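Local coordinates for F420-reducing hydrogenase, subunit beta (Methanothermobacter marburgensis, PDB 4OMF), which probably passes electrons between its iron-sulfur cluster and FAD to reduce coenzyme F420, as the flavin-bearing subunit of an F420-reducing hydrogenase, at residues Ala23-Ile28 against Thr207-Ser212; Gly131-Glu136 against Trp216-Thr221. All coordinates share one frame; numbering follows the deposited sequence.

Interaction 1. Residues Ala23-Ile28 against Thr207-Ser212. With FAD (flavin-adenine dinucleotide), chain R.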
loop_
_atom_site.group_PDB
_atom_site.type_symbol
_atom_site.label_atom_id
_atom_site.label_comp_id
_atom_site.label_asym_id
_atom_site.label_seq_id
_atom_site.Cartn_x
_atom_site.Cartn_y
_atom_site.Cartn_z
ATOM N N ALA C 23 -23.299 -1.696 -36.703
ATOM C CA ALA C 23 -21.956 -2.296 -36.728
ATOM C C ALA C 23 -20.848 -1.381 -37.218
ATOM O O ALA C 23 -21.069 -0.528 -38.080
ATOM C CB ALA C 23 -21.979 -3.537 -37.601
ATOM N N GLN C 24 -19.640 -1.593 -36.692
ATOM C CA GLN C 24 -18.470 -0.898 -37.218
ATOM C C GLN C 24 -18.203 -1.282 -38.667
ATOM O O GLN C 24 -17.978 -0.427 -39.537
ATOM C CB GLN C 24 -17.229 -1.209 -36.379
ATOM C CG GLN C 24 -15.985 -0.427 -36.820
ATOM C CD GLN C 24 -16.063 1.052 -36.390
ATOM O OE1 GLN C 24 -16.925 1.436 -35.587
ATOM N NE2 GLN C 24 -15.166 1.875 -36.922
ATOM N N ASP C 25 -18.214 -2.585 -38.900
ATOM C CA ASP C 25 -17.842 -3.149 -40.181
ATOM C C ASP C 25 -18.945 -4.110 -40.636
ATOM O O ASP C 25 -20.053 -3.665 -40.925
ATOM C CB ASP C 25 -16.476 -3.827 -40.059
ATOM C CG ASP C 25 -15.373 -2.830 -39.743
ATOM O OD1 ASP C 25 -15.278 -1.815 -40.471
ATOM O OD2 ASP C 25 -14.618 -3.039 -38.765
ATOM N N GLY C 26 -18.657 -5.413 -40.679
ATOM C CA GLY C 26 -19.633 -6.405 -41.130
ATOM C C GLY C 26 -20.620 -6.854 -40.053
ATOM O O GLY C 26 -21.573 -7.577 -40.330
ATOM N N GLY C 27 -20.407 -6.424 -38.815
ATOM C CA GLY C 27 -21.270 -6.853 -37.729
ATOM C C GLY C 27 -21.014 -8.295 -37.339
ATOM O O GLY C 27 -21.916 -9.008 -36.895
ATOM N N ILE C 28 -19.773 -8.725 -37.501
ATOM C CA ILE C 28 -19.416 -10.098 -37.206
ATOM C C ILE C 28 -19.452 -10.350 -35.700
ATOM O O ILE C 28 -19.938 -11.388 -35.246
ATOM C CB ILE C 28 -18.018 -10.441 -37.760
ATOM C CG1 ILE C 28 -17.918 -10.080 -39.242
ATOM C CG2 ILE C 28 -17.678 -11.912 -37.513
ATOM C CD1 ILE C 28 -18.977 -10.712 -40.148
ATOM N N THR C 207 -11.628 -11.079 -36.378
ATOM C CA THR C 207 -12.266 -10.301 -37.427
ATOM C C THR C 207 -11.840 -8.832 -37.398
ATOM O O THR C 207 -11.458 -8.299 -36.357
ATOM C CB THR C 207 -13.829 -10.463 -37.330
ATOM O OG1 THR C 207 -14.486 -9.813 -38.427
ATOM C CG2 THR C 207 -14.353 -9.902 -36.017
ATOM N N GLY C 208 -11.873 -8.201 -38.568
ATOM C CA GLY C 208 -11.519 -6.798 -38.701
ATOM C C GLY C 208 -11.961 -6.294 -40.059
ATOM O O GLY C 208 -12.546 -7.038 -40.844
ATOM N N SER C 209 -11.685 -5.027 -40.344
ATOM C CA SER C 209 -12.122 -4.446 -41.610
ATOM C C SER C 209 -11.108 -4.677 -42.710
ATOM O O SER C 209 -11.472 -4.795 -43.883
ATOM C CB SER C 209 -12.372 -2.938 -41.467
ATOM O OG SER C 209 -11.189 -2.279 -41.044
ATOM N N VAL C 210 -9.830 -4.710 -42.342
ATOM C CA VAL C 210 -8.764 -4.729 -43.344
ATOM C C VAL C 210 -8.838 -5.943 -44.263
ATOM O O VAL C 210 -8.946 -7.080 -43.807
ATOM C CB VAL C 210 -7.387 -4.667 -42.676
ATOM C CG1 VAL C 210 -6.278 -4.867 -43.703
ATOM C CG2 VAL C 210 -7.237 -3.324 -41.968
ATOM N N GLY C 211 -8.797 -5.683 -45.570
ATOM C CA GLY C 211 -8.815 -6.746 -46.567
ATOM C C GLY C 211 -10.180 -6.839 -47.222
ATOM O O GLY C 211 -10.335 -7.432 -48.289
ATOM N N SER C 212 -11.170 -6.212 -46.587
ATOM C CA SER C 212 -12.556 -6.235 -47.066
ATOM C C SER C 212 -13.051 -4.830 -47.408
ATOM O O SER C 212 -12.559 -3.844 -46.861
ATOM C CB SER C 212 -13.484 -6.865 -46.009
ATOM O OG SER C 212 -13.344 -8.275 -45.971
HETATM P PA FAD R . -19.612 -4.815 -34.152
HETATM O O1A FAD R . -19.543 -3.352 -34.504
HETATM O O2A FAD R . -20.828 -5.662 -34.389
HETATM O O5B FAD R . -19.253 -4.944 -32.606
HETATM C C5B FAD R . -18.007 -4.354 -32.209
HETATM C C4B FAD R . -17.563 -5.047 -30.919
HETATM O O4B FAD R . -16.292 -4.528 -30.523
HETATM C C3B FAD R . -18.554 -4.760 -29.799
HETATM O O3B FAD R . -18.937 -5.962 -29.112
HETATM C C2B FAD R . -17.762 -3.861 -28.859
HETATM O O2B FAD R . -18.121 -4.112 -27.491
HETATM C C1B FAD R . -16.318 -4.234 -29.136
HETATM N N9A FAD R . -15.434 -3.093 -28.842
HETATM C C8A FAD R . -15.569 -1.848 -29.331
HETATM N N7A FAD R . -14.579 -1.045 -28.873
HETATM C C5A FAD R . -13.795 -1.815 -28.069
HETATM C C6A FAD R . -12.586 -1.590 -27.244
HETATM N N6A FAD R . -12.001 -0.365 -27.165
HETATM N N1A FAD R . -12.093 -2.648 -26.581
HETATM C C2A FAD R . -12.675 -3.866 -26.611
HETATM N N3A FAD R . -13.787 -4.148 -27.330
HETATM C C4A FAD R . -14.366 -3.162 -28.060
HETATM N N1 FAD R . -9.761 -3.383 -37.273
HETATM C C2 FAD R . -8.795 -3.624 -38.246
HETATM O O2 FAD R . -9.148 -4.132 -39.330
HETATM N N3 FAD R . -7.481 -3.250 -38.001
HETATM C C4 FAD R . -7.114 -2.694 -36.792
HETATM O O4 FAD R . -5.912 -2.408 -36.598
HETATM C C4X FAD R . -8.113 -1.878 -36.139
HETATM N N5 FAD R . -7.660 -1.194 -34.901
HETATM C C5X FAD R . -8.531 -1.477 -33.753
HETATM C C6 FAD R . -8.110 -0.900 -32.544
HETATM C C7 FAD R . -8.961 -0.912 -31.432
HETATM C C7M FAD R . -8.509 -0.302 -30.112
HETATM C C8 FAD R . -10.223 -1.488 -31.567
HETATM C C8M FAD R . -11.238 -1.559 -30.441
HETATM C C9 FAD R . -10.658 -2.055 -32.784
HETATM C C9A FAD R . -9.844 -1.970 -33.919
HETATM N N10 FAD R . -10.229 -2.625 -35.118
HETATM C C10 FAD R . -9.471 -2.489 -36.267
HETATM C "C1'" FAD R . -11.394 -3.526 -35.215
HETATM C "C2'" FAD R . -12.653 -2.865 -35.712
HETATM O "O2'" FAD R . -12.660 -1.514 -35.627
HETATM C "C3'" FAD R . -13.772 -3.518 -35.338
HETATM O "O3'" FAD R . -14.067 -3.387 -34.022
HETATM C "C4'" FAD R . -13.963 -4.922 -35.887
HETATM O "O4'" FAD R . -13.835 -4.962 -37.325
HETATM C "C5'" FAD R . -15.313 -5.502 -35.454
HETATM O "O5'" FAD R . -16.354 -4.917 -36.222
HETATM P P FAD R . -17.796 -5.604 -36.321
HETATM O O1P FAD R . -17.561 -7.056 -36.674
HETATM O O2P FAD R . -18.681 -4.789 -37.218
HETATM O O3P FAD R . -18.311 -5.558 -34.777
#

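Interaction 2. Residues Gly131-Glu136 against Trp216-Thr221. With FAD (flavin-adenine dinucleotide), chain R; SF4 (iron/sulfur cluster), chain N.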
loop_
_atom_site.group_PDB
_atom_site.type_symbol
_atom_site.label_atom_id
_atom_site.label_comp_id
_atom_site.label_asym_id
_atom_site.label_seq_id
_atom_site.Cartn_x
_atom_site.Cartn_y
_atom_site.Cartn_z
ATOM N N GLY C 131 -11.832 -12.460 -31.478
ATOM C CA GLY C 131 -10.755 -11.486 -31.464
ATOM C C GLY C 131 -11.007 -10.424 -32.514
ATOM O O GLY C 131 -11.566 -10.731 -33.564
ATOM N N ILE C 132 -10.633 -9.178 -32.236
ATOM C CA ILE C 132 -10.710 -8.154 -33.278
ATOM C C ILE C 132 -9.314 -7.604 -33.538
ATOM O O ILE C 132 -8.488 -7.573 -32.632
ATOM C CB ILE C 132 -11.701 -7.026 -32.925
ATOM C CG1 ILE C 132 -11.439 -6.454 -31.532
ATOM C CG2 ILE C 132 -13.150 -7.550 -33.002
ATOM C CD1 ILE C 132 -12.385 -5.292 -31.171
ATOM N N TYR C 133 -9.051 -7.215 -34.788
ATOM C CA TYR C 133 -7.709 -6.772 -35.190
ATOM C C TYR C 133 -7.368 -5.453 -34.514
ATOM O O TYR C 133 -8.244 -4.620 -34.290
ATOM C CB TYR C 133 -7.576 -6.583 -36.713
ATOM C CG TYR C 133 -7.980 -7.744 -37.611
ATOM C CD1 TYR C 133 -8.178 -9.039 -37.106
ATOM C CD2 TYR C 133 -8.178 -7.528 -38.968
ATOM C CE1 TYR C 133 -8.570 -10.088 -37.951
ATOM C CE2 TYR C 133 -8.566 -8.569 -39.816
ATOM C CZ TYR C 133 -8.759 -9.837 -39.301
ATOM O OH TYR C 133 -9.152 -10.848 -40.153
ATOM N N CYS C 134 -6.089 -5.247 -34.221
ATOM C CA CYS C 134 -5.669 -4.014 -33.566
ATOM C C CYS C 134 -4.241 -3.618 -33.921
ATOM O O CYS C 134 -3.349 -4.462 -33.893
ATOM C CB CYS C 134 -5.786 -4.165 -32.054
ATOM S SG CYS C 134 -5.422 -2.632 -31.179
ATOM N N MET C 135 -4.023 -2.332 -34.207
ATOM C CA MET C 135 -2.670 -1.829 -34.491
ATOM C C MET C 135 -2.159 -0.892 -33.379
ATOM O O MET C 135 -0.958 -0.706 -33.198
ATOM C CB MET C 135 -2.646 -1.105 -35.841
ATOM C CG MET C 135 -1.254 -0.707 -36.294
ATOM S SD MET C 135 -0.247 -2.134 -36.761
ATOM C CE MET C 135 -0.882 -2.463 -38.412
ATOM N N GLU C 136 -3.083 -0.298 -32.637
ATOM C CA GLU C 136 -2.740 0.635 -31.567
ATOM C C GLU C 136 -3.997 0.973 -30.800
ATOM O O GLU C 136 -5.096 0.858 -31.342
ATOM C CB GLU C 136 -2.110 1.924 -32.121
ATOM C CG GLU C 136 -3.022 2.746 -33.031
ATOM C CD GLU C 136 -2.851 2.429 -34.509
ATOM O OE1 GLU C 136 -3.874 2.274 -35.214
ATOM O OE2 GLU C 136 -1.692 2.349 -34.977
ATOM N N TRP C 216 -18.100 -4.705 -44.839
ATOM C CA TRP C 216 -17.756 -6.123 -44.810
ATOM C C TRP C 216 -16.565 -6.335 -43.902
ATOM O O TRP C 216 -15.848 -5.377 -43.558
ATOM C CB TRP C 216 -17.431 -6.642 -46.209
ATOM C CG TRP C 216 -18.609 -6.718 -47.115
ATOM C CD1 TRP C 216 -19.234 -5.676 -47.738
ATOM C CD2 TRP C 216 -19.302 -7.906 -47.514
ATOM N NE1 TRP C 216 -20.279 -6.142 -48.501
ATOM C CE2 TRP C 216 -20.342 -7.509 -48.382
ATOM C CE3 TRP C 216 -19.149 -9.268 -47.219
ATOM C CZ2 TRP C 216 -21.221 -8.425 -48.964
ATOM C CZ3 TRP C 216 -20.028 -10.178 -47.798
ATOM C CH2 TRP C 216 -21.050 -9.748 -48.660
ATOM N N SER C 217 -16.357 -7.584 -43.502
ATOM C CA SER C 217 -15.266 -7.930 -42.577
ATOM C C SER C 217 -14.454 -9.109 -43.079
ATOM O O SER C 217 -15.003 -10.020 -43.694
ATOM C CB SER C 217 -15.802 -8.292 -41.196
ATOM O OG SER C 217 -16.395 -7.191 -40.549
ATOM N N THR C 218 -13.161 -9.111 -42.761
ATOM C CA THR C 218 -12.296 -10.254 -43.025
ATOM C C THR C 218 -12.295 -11.151 -41.792
ATOM O O THR C 218 -11.906 -10.723 -40.698
ATOM C CB THR C 218 -10.874 -9.804 -43.372
ATOM O OG1 THR C 218 -10.923 -8.899 -44.488
ATOM C CG2 THR C 218 -9.999 -10.997 -43.703
ATOM N N VAL C 219 -12.775 -12.382 -41.971
ATOM C CA VAL C 219 -13.044 -13.295 -40.856
ATOM C C VAL C 219 -12.136 -14.515 -40.919
ATOM O O VAL C 219 -12.195 -15.297 -41.863
ATOM C CB VAL C 219 -14.513 -13.783 -40.870
ATOM C CG1 VAL C 219 -14.789 -14.717 -39.694
ATOM C CG2 VAL C 219 -15.470 -12.603 -40.847
ATOM N N ILE C 220 -11.316 -14.672 -39.893
ATOM C CA ILE C 220 -10.346 -15.759 -39.822
ATOM C C ILE C 220 -10.802 -16.753 -38.760
ATOM O O ILE C 220 -10.819 -16.405 -37.579
ATOM C CB ILE C 220 -8.958 -15.215 -39.447
ATOM C CG1 ILE C 220 -8.446 -14.239 -40.512
ATOM C CG2 ILE C 220 -7.975 -16.362 -39.263
ATOM C CD1 ILE C 220 -7.235 -13.438 -40.047
ATOM N N THR C 221 -11.203 -17.964 -39.154
ATOM C CA THR C 221 -11.556 -18.969 -38.147
ATOM C C THR C 221 -10.298 -19.747 -37.781
ATOM O O THR C 221 -9.461 -20.008 -38.637
ATOM C CB THR C 221 -12.669 -19.946 -38.622
ATOM O OG1 THR C 221 -12.300 -20.527 -39.866
ATOM C CG2 THR C 221 -13.988 -19.208 -38.805
HETATM P PA FAD R . -19.612 -4.815 -34.152
HETATM O O1A FAD R . -19.543 -3.352 -34.504
HETATM O O2A FAD R . -20.828 -5.662 -34.389
HETATM O O5B FAD R . -19.253 -4.944 -32.606
HETATM C C5B FAD R . -18.007 -4.354 -32.209
HETATM C C4B FAD R . -17.563 -5.047 -30.919
HETATM O O4B FAD R . -16.292 -4.528 -30.523
HETATM C C3B FAD R . -18.554 -4.760 -29.799
HETATM O O3B FAD R . -18.937 -5.962 -29.112
HETATM C C2B FAD R . -17.762 -3.861 -28.859
HETATM O O2B FAD R . -18.121 -4.112 -27.491
HETATM C C1B FAD R . -16.318 -4.234 -29.136
HETATM N N9A FAD R . -15.434 -3.093 -28.842
HETATM C C8A FAD R . -15.569 -1.848 -29.331
HETATM N N7A FAD R . -14.579 -1.045 -28.873
HETATM C C5A FAD R . -13.795 -1.815 -28.069
HETATM C C6A FAD R . -12.586 -1.590 -27.244
HETATM N N6A FAD R . -12.001 -0.365 -27.165
HETATM N N1A FAD R . -12.093 -2.648 -26.581
HETATM C C2A FAD R . -12.675 -3.866 -26.611
HETATM N N3A FAD R . -13.787 -4.148 -27.330
HETATM C C4A FAD R . -14.366 -3.162 -28.060
HETATM N N1 FAD R . -9.761 -3.383 -37.273
HETATM C C2 FAD R . -8.795 -3.624 -38.246
HETATM O O2 FAD R . -9.148 -4.132 -39.330
HETATM N N3 FAD R . -7.481 -3.250 -38.001
HETATM C C4 FAD R . -7.114 -2.694 -36.792
HETATM O O4 FAD R . -5.912 -2.408 -36.598
HETATM C C4X FAD R . -8.113 -1.878 -36.139
HETATM N N5 FAD R . -7.660 -1.194 -34.901
HETATM C C5X FAD R . -8.531 -1.477 -33.753
HETATM C C6 FAD R . -8.110 -0.900 -32.544
HETATM C C7 FAD R . -8.961 -0.912 -31.432
HETATM C C7M FAD R . -8.509 -0.302 -30.112
HETATM C C8 FAD R . -10.223 -1.488 -31.567
HETATM C C8M FAD R . -11.238 -1.559 -30.441
HETATM C C9 FAD R . -10.658 -2.055 -32.784
HETATM C C9A FAD R . -9.844 -1.970 -33.919
HETATM N N10 FAD R . -10.229 -2.625 -35.118
HETATM C C10 FAD R . -9.471 -2.489 -36.267
HETATM C "C1'" FAD R . -11.394 -3.526 -35.215
HETATM C "C2'" FAD R . -12.653 -2.865 -35.712
HETATM O "O2'" FAD R . -12.660 -1.514 -35.627
HETATM C "C3'" FAD R . -13.772 -3.518 -35.338
HETATM O "O3'" FAD R . -14.067 -3.387 -34.022
HETATM C "C4'" FAD R . -13.963 -4.922 -35.887
HETATM O "O4'" FAD R . -13.835 -4.962 -37.325
HETATM C "C5'" FAD R . -15.313 -5.502 -35.454
HETATM O "O5'" FAD R . -16.354 -4.917 -36.222
HETATM P P FAD R . -17.796 -5.604 -36.321
HETATM O O1P FAD R . -17.561 -7.056 -36.674
HETATM O O2P FAD R . -18.681 -4.789 -37.218
HETATM O O3P FAD R . -18.311 -5.558 -34.777
HETATM FE FE1 SF4 N . -3.161 -4.218 -27.299
HETATM FE FE2 SF4 N . -1.361 -4.687 -29.184
HETATM FE FE3 SF4 N . -1.686 -2.190 -28.297
HETATM FE FE4 SF4 N . -3.648 -3.285 -29.779
HETATM S S1 SF4 N . -1.494 -2.814 -30.507
HETATM S S2 SF4 N . -3.926 -2.140 -27.778
HETATM S S3 SF4 N . -3.499 -5.471 -29.212
HETATM S S4 SF4 N . -0.881 -3.953 -27.069
#

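Interaction 1. Residues Ala23-Ile28 against Thr207-Ser212
D25 and S209 meet with the carboxylate of the first laid against the methylene of the second, D25 OD1 standing 3.3 Å from S209 CB. The D25 carboxylate has two roles. While OD1 packs on S209, the ribityl hydroxyl O4' of FAD donates a short hydrogen bond of 2.5 Å to D25 OD2, a job suited to an acid on a short side chain. D25 CG lies anti to the carbonyl carbon (chi1 -64°), which carries the carboxylate across to the sugar chain and S209 together. S209 OG, set between its backbone N and carbonyl carbon (chi1 59°), comes near FAD O2, though its proton has another acceptor within reach. FAD O2 is gripped by two amides, S209 N at 2.9 Å and V210 N at 3.1 Å, which would probably stabilise negative charge on the pyrimidine end of a reduced flavin. G208 must be small, since a CB there would clash with O2. Further along, I28 and T207 cross obliquely, the I28 CG1 methylene lying 3.5 Å from the hydroxyl oxygen T207 OG1, a buried packing contact with no hydrogen bond. The backbone of 23-28 wraps the pyrophosphate, with Q24 N bonded almost straight to FAD O1A (2.8 Å, 173°), while O2P takes D25 N at 2.8 Å and G27 N at 2.9 Å. G27 has positive phi, and a CB there would crowd A23, so glycine fits. G27 is also the N-cap of helix 28-39, whose start lies at this O2P phosphate, I28 N adding a weak bond to O1P. The 23-28 loop thus links helices 17-22 and 28-39 beside the end of strand 205-208. That strand runs between strands 126-132 and 217-221, with S217 OG bonded to G26 N and V210 packed on helix 251-275.

Interaction 2. Residues Gly131-Glu136 against Trp216-Thr221
Y133 CG and I220 CG1 each lie anti to their own carbonyl carbon, beside the backbone N (chi1 -53° and -62°), and I220 continues extended (chi2 167°), sending its terminal methyl to the phenol end of the tyrosine. The two side chains cross at a slant: I220 CD1 comes within 3.2 Å of Y133 OH and 4.0 Å of Y133 CZ. On the same phenol, T218 O lies 2.8 Å from Y133 OH, and the T218 CG2 methyl packs nearby at 3.7 Å. T218 suits this place because its two branches divide the work, the methyl going to the tyrosine and OG1 bonding to V210 O. At its other end Y133 backs onto the flavin, with Y133 CB 3.5 Å from FAD C2, so the long flat side chain spans from cofactor to strand. An alanine here is likely to open a gap between the flavin and strand 217-221, leaving the I220 methyl and the T218 carbonyl without their phenol neighbour. Next in the chain, C134 points to the cluster, where C134 SG binds the iron FE4 at 2.4 Å. The same C134 SG lies 3.5 Å from FAD C6. A cysteine sulfur placed between cluster and isoalloxazine in this way is consistent with a short route for electrons between the two redox centres.

Both interactions are buried; their centres lie about 7 Å apart, and both reach the same mixed sheet, around the same FAD. They hold no element in common, but their strands are neighbours: 205-208 of interaction 1 is flanked by 126-132 and 217-221 of interaction 2, and G131 O is linked to T207 N through a probable hydrogen bond. I28 also packs on S217. Their chemistry follows position. In interaction 1, at a helix start and a strand end, the polar bonds go from each segment to FAD, while the segments themselves only pack. Interaction 2, deeper in the chain, is mostly aromatic and aliphatic packing, and it adds the ligand sulfur for the cluster.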